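Local coordinates for protein manganese lipoxygenase (Gaeumannomyces graminis, PDB 5FX8) that oxidises linoleic and alpha-linolenic acids with molecular oxygen at a catalytic manganese centre, giving 11S- and 13R-hydroperoxy fatty acids, at residues T199-L203 with E204-K208; F347-P350 with A351-I355; G372-E375 with K376-S380. All blocks are in the same frame, centred on the assembly; numbering follows the deposited sequence.

Interaction 1 of 3, residues T199-L203 with E204-K208; sequences TATTL and EALHK
An N-cap opens helix 203-208, where Thr-202 and Ala-205 meet through a hydroxyl and a backbone amide. Thr-202 OG1 accepts from Ala-205 N at 2.8 Å, with an N-H...O angle of 168°. The bond is set up by chi1 of 71°, which places OG1 between the backbone N and the carbonyl carbon, facing the amide of Ala-205. The carbonyl of the same residue starts the helical pattern: Thr-202 O accepts from Leu-206 N at 2.8 Å, and Leu-203 O then takes His-207 N. Just upstream, helix 192-199 ends and Ala-200 has positive phi; an ST turn lies across this break, Thr-201 N donating to Thr-199 OG1 at 3.2 Å, and Thr-199 OG1 is also hydrogen-bonded to Val-195 O. From this link between the two helices Thr-201 uses both branches on the next turn. Its OG1 lies 3.4 Å from Ala-205 CB, while its methyl CG2 packs 3.6 Å from Leu-206 CG. The leucine is approached from a second residue as well, CD1 coming 3.9 Å from Thr-199 OG1. Leu-203 packs on the antiparallel sheet, against Leu-212, Leu-237 and Leu-250, and Leu-206 joins it there on Leu-212, Tyr-239 and Leu-250.

Interaction 2 of 3, residues F347-P350 with A351-I355; sequences FGLP and ASAAI
Pro-350 meets the first turn of helix 351-363 with successive atoms of its ring. Starting at the backbone, Pro-350 CB lies 3.8 Å from Ser-352 OG. Pro-350 CG comes nearer to the same hydroxyl oxygen, 3.6 Å from Ser-352 OG, which chi1 of 56° turns back toward the start of the helix. Where the ring closes back on its own nitrogen, Pro-350 CD lies 4.1 Å from Ala-353 CB. That methyl is also approached by Leu-349, whose CB is 4.3 Å from Ala-353 CB, and Tyr-223 packs on both residues. The proline occupies the N-cap position, and its carbonyl oxygen serves two amides. Ala-354 N donates to Pro-350 O at 3.1 Å, in the carbonyl plane and nearly straight at 171°, whereas Ala-353 N, 3.0 Å from Pro-350 O, comes from above that plane with a more bent N-H...O angle of 131°. Asp-344 OD1 accepts from Ala-351 N, and Trp-343 NE1 donates to Leu-349 O, tying this helix start to helix 342-346. The capping residue brings no side-chain hydroxyl or carboxylate, so one backbone oxygen shared by two amides and small apolar contacts hold the turn, while Asp-344 takes a first amide.

Interaction 3 of 3, residues G372-E375 with K376-S380; sequences GYLE and KDLRS
Helix 374-380 begins with three successive i to i+4 backbone bonds, Tyr-373 O receiving Asp-377 N at 2.8 Å, Leu-374 O receiving Leu-378 N, and Glu-375 O receiving Arg-379 N. Tyr-373 is the N-cap residue, and its CB lies 4.1 Å from Lys-376 CB. Its ring heads the other way, to an edge-to-face stack with His-469 and packing on helix 460-481. One turn apart on the apolar side, Leu-374 and Leu-378 cross at a slant: both CG and CD1 of Leu-374 are 4.1 Å from Leu-378 CD1. Leu-374, its CG turned opposite the backbone N by chi1 of -175°, packs on Phe-397, Tyr-398 and Ile-405 of helix 396-420, and Leu-378 shares Tyr-398 with it. Glu-375 and Arg-379 are likewise one turn apart. Glu-375 OE1 lies at the guanidinium edge near its plane, but its 4.4 Å from Arg-379 NE is beyond a salt bridge. The arginine, extended from CG to NE, starts beside the Glu-375 carbonyl and moves away from it along its length, CD being 3.9 Å from Glu-375 O. Both charged ends have stronger partners: Glu-375 OE2 bonds to Tyr-398 OH, and Arg-379 NH1 donates to Ala-232 O of the zonadhesin chain. Attraction between glutamate and arginine is therefore probably a modest electrostatic addition, with the carboxylate directed to a helix of the lipoxygenase and the guanidinium to the other protein.

In the fold
All three contacts lie at the start of a helix, and they are too far apart to touch. Interaction 2 is the buried one: the side chain of Ala-354 is about 10 Å from that of the manganese ligand His-290 and packs on Met-288 of the same helix, 268-305. Interaction 1 is partly buried, with leucines on the five-stranded sheet and a polar outer side, some 32 Å from the chain centre. Interaction 3 is a surface contact despite lying nearer that centre, about 14 Å away. A threonine hydroxyl caps interaction 1, small apolar groups dominate interaction 2, and in interaction 3 Arg-379 adds a hydrogen bond to the zonadhesin chain, on which Glu-375 also packs.

Interaction 1 of 3, residues T199-L203 with E204-K208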
loop_
_atom_site.group_PDB
_atom_site.type_symbol
_atom_site.label_atom_id
_atom_site.label_comp_id
_atom_site.label_asym_id
_atom_site.label_seq_id
_atom_site.Cartn_x
_atom_site.Cartn_y
_atom_site.Cartn_z
ATOM N N THR A 199 -34.784 -2.060 18.485
ATOM C CA THR A 199 -34.815 -0.767 17.845
ATOM C C THR A 199 -35.907 0.155 18.345
ATOM O O THR A 199 -35.896 1.334 17.982
ATOM C CB THR A 199 -35.002 -0.928 16.339
ATOM O OG1 THR A 199 -36.324 -1.417 16.093
ATOM C CG2 THR A 199 -33.997 -1.883 15.799
ATOM N N ALA A 200 -36.844 -0.348 19.146
ATOM C CA ALA A 200 -38.034 0.327 19.657
ATOM C C ALA A 200 -39.037 0.650 18.564
ATOM O O ALA A 200 -39.956 1.425 18.800
ATOM C CB ALA A 200 -37.687 1.602 20.430
ATOM N N THR A 201 -38.891 0.080 17.378
ATOM C CA THR A 201 -39.823 0.358 16.300
ATOM C C THR A 201 -39.894 -0.902 15.450
ATOM O O THR A 201 -39.574 -1.993 15.928
ATOM C CB THR A 201 -39.414 1.661 15.574
ATOM O OG1 THR A 201 -40.282 1.947 14.474
ATOM C CG2 THR A 201 -37.965 1.633 15.102
ATOM N N THR A 202 -40.351 -0.791 14.214
ATOM C CA THR A 202 -40.490 -1.965 13.361
ATOM C C THR A 202 -39.636 -1.841 12.112
ATOM O O THR A 202 -39.240 -0.747 11.713
ATOM C CB THR A 202 -41.926 -2.175 12.916
ATOM O OG1 THR A 202 -42.261 -1.157 11.970
ATOM C CG2 THR A 202 -42.841 -2.078 14.089
ATOM N N LEU A 203 -39.390 -2.987 11.478
ATOM C CA LEU A 203 -38.731 -2.987 10.178
ATOM C C LEU A 203 -39.525 -2.197 9.149
ATOM O O LEU A 203 -38.943 -1.507 8.312
ATOM C CB LEU A 203 -38.525 -4.412 9.674
ATOM C CG LEU A 203 -37.362 -5.228 10.204
ATOM C CD1 LEU A 203 -37.273 -6.420 9.348
ATOM C CD2 LEU A 203 -36.073 -4.487 10.149
ATOM N N GLU A 204 -40.851 -2.300 9.170
ATOM C CA GLU A 204 -41.647 -1.518 8.236
ATOM C C GLU A 204 -41.434 -0.030 8.464
ATOM O O GLU A 204 -41.175 0.721 7.521
ATOM C CB GLU A 204 -43.115 -1.895 8.369
ATOM C CG GLU A 204 -43.429 -3.318 7.881
ATOM C CD GLU A 204 -42.885 -4.479 8.777
ATOM O OE1 GLU A 204 -42.760 -4.332 10.018
ATOM O OE2 GLU A 204 -42.591 -5.572 8.222
ATOM N N ALA A 205 -41.515 0.416 9.717
ATOM C CA ALA A 205 -41.367 1.841 9.981
ATOM C C ALA A 205 -39.945 2.303 9.723
ATOM O O ALA A 205 -39.734 3.393 9.183
ATOM C CB ALA A 205 -41.779 2.175 11.409
ATOM N N LEU A 206 -38.954 1.491 10.088
ATOM C CA LEU A 206 -37.582 1.875 9.795
ATOM C C LEU A 206 -37.360 1.974 8.301
ATOM O O LEU A 206 -36.667 2.876 7.829
ATOM C CB LEU A 206 -36.611 0.888 10.413
ATOM C CG LEU A 206 -36.467 1.004 11.916
ATOM C CD1 LEU A 206 -35.687 -0.179 12.435
ATOM C CD2 LEU A 206 -35.775 2.281 12.254
ATOM N N HIS A 207 -37.969 1.071 7.540
ATOM C CA HIS A 207 -37.861 1.105 6.088
ATOM C C HIS A 207 -38.551 2.342 5.509
ATOM O O HIS A 207 -37.985 3.049 4.670
ATOM C CB HIS A 207 -38.441 -0.193 5.524
ATOM C CG HIS A 207 -38.297 -0.349 4.041
ATOM N ND1 HIS A 207 -38.919 -1.358 3.344
ATOM C CD2 HIS A 207 -37.614 0.367 3.126
ATOM C CE1 HIS A 207 -38.635 -1.246 2.064
ATOM N NE2 HIS A 207 -37.841 -0.210 1.906
ATOM N N LYS A 208 -39.770 2.628 5.955
ATOM C CA LYS A 208 -40.510 3.751 5.404
ATOM C C LYS A 208 -39.840 5.060 5.772
ATOM O O LYS A 208 -39.947 6.046 5.037
ATOM C CB LYS A 208 -41.952 3.707 5.911
ATOM C CG LYS A 208 -42.979 4.383 5.029
ATOM C CD LYS A 208 -43.333 5.776 5.540
ATOM C CE LYS A 208 -44.455 6.445 4.721
ATOM N NZ LYS A 208 -44.742 7.847 5.153
#

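Interaction 2 of 3, residues F347-P350 with A351-I355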
loop_
_atom_site.group_PDB
_atom_site.type_symbol
_atom_site.label_atom_id
_atom_site.label_comp_id
_atom_site.label_asym_id
_atom_site.label_seq_id
_atom_site.Cartn_x
_atom_site.Cartn_y
_atom_site.Cartn_z
ATOM N N PHE A 347 -6.593 -16.970 2.635
ATOM C CA PHE A 347 -8.005 -16.653 2.621
ATOM C C PHE A 347 -8.849 -17.912 2.477
ATOM O O PHE A 347 -8.371 -18.976 2.066
ATOM C CB PHE A 347 -8.321 -15.683 1.493
ATOM C CG PHE A 347 -7.818 -14.287 1.728
ATOM C CD1 PHE A 347 -6.474 -13.986 1.624
ATOM C CD2 PHE A 347 -8.700 -13.269 2.015
ATOM C CE1 PHE A 347 -6.037 -12.708 1.825
ATOM C CE2 PHE A 347 -8.269 -11.987 2.201
ATOM C CZ PHE A 347 -6.941 -11.701 2.110
ATOM N N GLY A 348 -10.127 -17.760 2.840
ATOM C CA GLY A 348 -11.136 -18.785 2.839
ATOM C C GLY A 348 -11.536 -19.273 1.468
ATOM O O GLY A 348 -11.515 -20.473 1.221
ATOM N N LEU A 349 -11.880 -18.371 0.578
ATOM C CA LEU A 349 -12.239 -18.701 -0.789
ATOM C C LEU A 349 -10.997 -18.847 -1.668
ATOM O O LEU A 349 -10.019 -18.111 -1.502
ATOM C CB LEU A 349 -13.145 -17.627 -1.369
ATOM C CG LEU A 349 -14.470 -17.420 -0.652
ATOM C CD1 LEU A 349 -15.387 -16.645 -1.528
ATOM C CD2 LEU A 349 -15.118 -18.726 -0.292
ATOM N N PRO A 350 -11.018 -19.775 -2.621
ATOM C CA PRO A 350 -9.838 -19.998 -3.467
ATOM C C PRO A 350 -9.585 -18.820 -4.390
ATOM O O PRO A 350 -10.473 -18.007 -4.659
ATOM C CB PRO A 350 -10.210 -21.246 -4.277
ATOM C CG PRO A 350 -11.674 -21.170 -4.401
ATOM C CD PRO A 350 -12.164 -20.581 -3.075
ATOM N N ALA A 351 -8.348 -18.768 -4.904
ATOM C CA ALA A 351 -7.944 -17.700 -5.812
ATOM C C ALA A 351 -8.825 -17.637 -7.046
ATOM O O ALA A 351 -9.005 -16.553 -7.615
ATOM C CB ALA A 351 -6.492 -17.869 -6.235
ATOM N N SER A 352 -9.388 -18.768 -7.474
ATOM C CA SER A 352 -10.240 -18.757 -8.655
ATOM C C SER A 352 -11.514 -17.959 -8.414
ATOM O O SER A 352 -12.040 -17.317 -9.336
ATOM C CB SER A 352 -10.587 -20.187 -9.042
ATOM O OG SER A 352 -11.192 -20.821 -7.937
ATOM N N ALA A 353 -12.030 -17.997 -7.178
ATOM C CA ALA A 353 -13.227 -17.237 -6.831
ATOM C C ALA A 353 -12.902 -15.763 -6.641
ATOM O O ALA A 353 -13.639 -14.888 -7.116
ATOM C CB ALA A 353 -13.857 -17.808 -5.568
ATOM N N ALA A 354 -11.797 -15.477 -5.945
ATOM C CA ALA A 354 -11.295 -14.110 -5.838
ATOM C C ALA A 354 -11.141 -13.447 -7.201
ATOM O O ALA A 354 -11.528 -12.295 -7.373
ATOM C CB ALA A 354 -9.953 -14.097 -5.110
ATOM N N ILE A 355 -10.545 -14.149 -8.172
ATOM C CA ILE A 355 -10.342 -13.560 -9.493
ATOM C C ILE A 355 -11.667 -13.447 -10.234
ATOM O O ILE A 355 -11.853 -12.536 -11.037
ATOM C CB ILE A 355 -9.290 -14.368 -10.286
ATOM C CG1 ILE A 355 -7.886 -14.019 -9.826
ATOM C CG2 ILE A 355 -9.317 -14.059 -11.761
ATOM C CD1 ILE A 355 -7.528 -12.630 -10.165
#

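Interaction 3 of 3, residues G372-E375 with K376-S380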
loop_
_atom_site.group_PDB
_atom_site.type_symbol
_atom_site.label_atom_id
_atom_site.label_comp_id
_atom_site.label_asym_id
_atom_site.label_seq_id
_atom_site.Cartn_x
_atom_site.Cartn_y
_atom_site.Cartn_z
ATOM N N GLY A 372 -17.996 6.361 -10.400
ATOM C CA GLY A 372 -17.183 6.284 -9.224
ATOM C C GLY A 372 -16.778 7.594 -8.618
ATOM O O GLY A 372 -16.086 7.575 -7.604
ATOM N N TYR A 373 -17.153 8.738 -9.191
ATOM C CA TYR A 373 -16.829 10.003 -8.552
ATOM C C TYR A 373 -17.425 9.982 -7.165
ATOM O O TYR A 373 -18.473 9.384 -6.958
ATOM C CB TYR A 373 -17.393 11.168 -9.341
ATOM C CG TYR A 373 -16.773 11.453 -10.679
ATOM C CD1 TYR A 373 -15.649 10.783 -11.107
ATOM C CD2 TYR A 373 -17.327 12.402 -11.518
ATOM C CE1 TYR A 373 -15.090 11.057 -12.328
ATOM C CE2 TYR A 373 -16.766 12.682 -12.745
ATOM C CZ TYR A 373 -15.647 12.003 -13.140
ATOM O OH TYR A 373 -15.076 12.266 -14.352
ATOM N N LEU A 374 -16.750 10.611 -6.209
ATOM C CA LEU A 374 -17.109 10.459 -4.799
ATOM C C LEU A 374 -18.592 10.695 -4.534
ATOM O O LEU A 374 -19.298 9.815 -4.041
ATOM C CB LEU A 374 -16.297 11.417 -3.947
ATOM C CG LEU A 374 -16.542 11.212 -2.456
ATOM C CD1 LEU A 374 -15.841 9.968 -2.002
ATOM C CD2 LEU A 374 -16.079 12.412 -1.693
ATOM N N GLU A 375 -19.074 11.894 -4.816
ATOM C CA GLU A 375 -20.447 12.206 -4.464
ATOM C C GLU A 375 -21.434 11.501 -5.371
ATOM O O GLU A 375 -22.521 11.139 -4.927
ATOM C CB GLU A 375 -20.667 13.707 -4.486
ATOM C CG GLU A 375 -19.902 14.405 -3.399
ATOM C CD GLU A 375 -20.402 15.796 -3.125
ATOM O OE1 GLU A 375 -21.145 16.346 -3.973
ATOM O OE2 GLU A 375 -20.061 16.333 -2.045
ATOM N N LYS A 376 -21.086 11.284 -6.628
ATOM C CA LYS A 376 -21.986 10.545 -7.491
ATOM C C LYS A 376 -22.196 9.124 -6.967
ATOM O O LYS A 376 -23.332 8.638 -6.903
ATOM C CB LYS A 376 -21.428 10.569 -8.908
ATOM C CG LYS A 376 -22.214 9.785 -9.897
ATOM C CD LYS A 376 -23.660 10.249 -9.991
ATOM C CE LYS A 376 -24.503 9.328 -10.892
ATOM N NZ LYS A 376 -25.894 9.841 -11.115
ATOM N N ASP A 377 -21.118 8.466 -6.535
ATOM C CA ASP A 377 -21.229 7.141 -5.947
ATOM C C ASP A 377 -22.050 7.163 -4.667
ATOM O O ASP A 377 -23.006 6.393 -4.513
ATOM C CB ASP A 377 -19.841 6.595 -5.677
ATOM C CG ASP A 377 -19.870 5.311 -4.914
ATOM O OD1 ASP A 377 -20.638 4.409 -5.301
ATOM O OD2 ASP A 377 -19.133 5.181 -3.924
ATOM N N LEU A 378 -21.681 8.030 -3.718
ATOM C CA LEU A 378 -22.368 8.008 -2.431
ATOM C C LEU A 378 -23.818 8.416 -2.576
ATOM O O LEU A 378 -24.672 7.936 -1.835
ATOM C CB LEU A 378 -21.669 8.919 -1.430
ATOM C CG LEU A 378 -20.238 8.556 -1.066
ATOM C CD1 LEU A 378 -19.568 9.631 -0.223
ATOM C CD2 LEU A 378 -20.196 7.213 -0.373
ATOM N N ARG A 379 -24.117 9.301 -3.513
ATOM C CA ARG A 379 -25.504 9.696 -3.706
ATOM C C ARG A 379 -26.288 8.586 -4.360
ATOM O O ARG A 379 -27.447 8.364 -4.025
ATOM C CB ARG A 379 -25.607 10.964 -4.545
ATOM C CG ARG A 379 -25.323 12.219 -3.797
ATOM C CD ARG A 379 -25.664 13.420 -4.635
ATOM N NE ARG A 379 -25.186 14.644 -4.021
ATOM C CZ ARG A 379 -25.848 15.317 -3.090
ATOM N NH1 ARG A 379 -27.017 14.876 -2.681
ATOM N NH2 ARG A 379 -25.343 16.429 -2.581
ATOM N N SER A 380 -25.678 7.879 -5.301
ATOM C CA SER A 380 -26.365 6.734 -5.864
ATOM C C SER A 380 -26.656 5.677 -4.799
ATOM O O SER A 380 -27.662 4.982 -4.892
ATOM C CB SER A 380 -25.548 6.141 -6.995
ATOM O OG SER A 380 -24.659 5.198 -6.441
#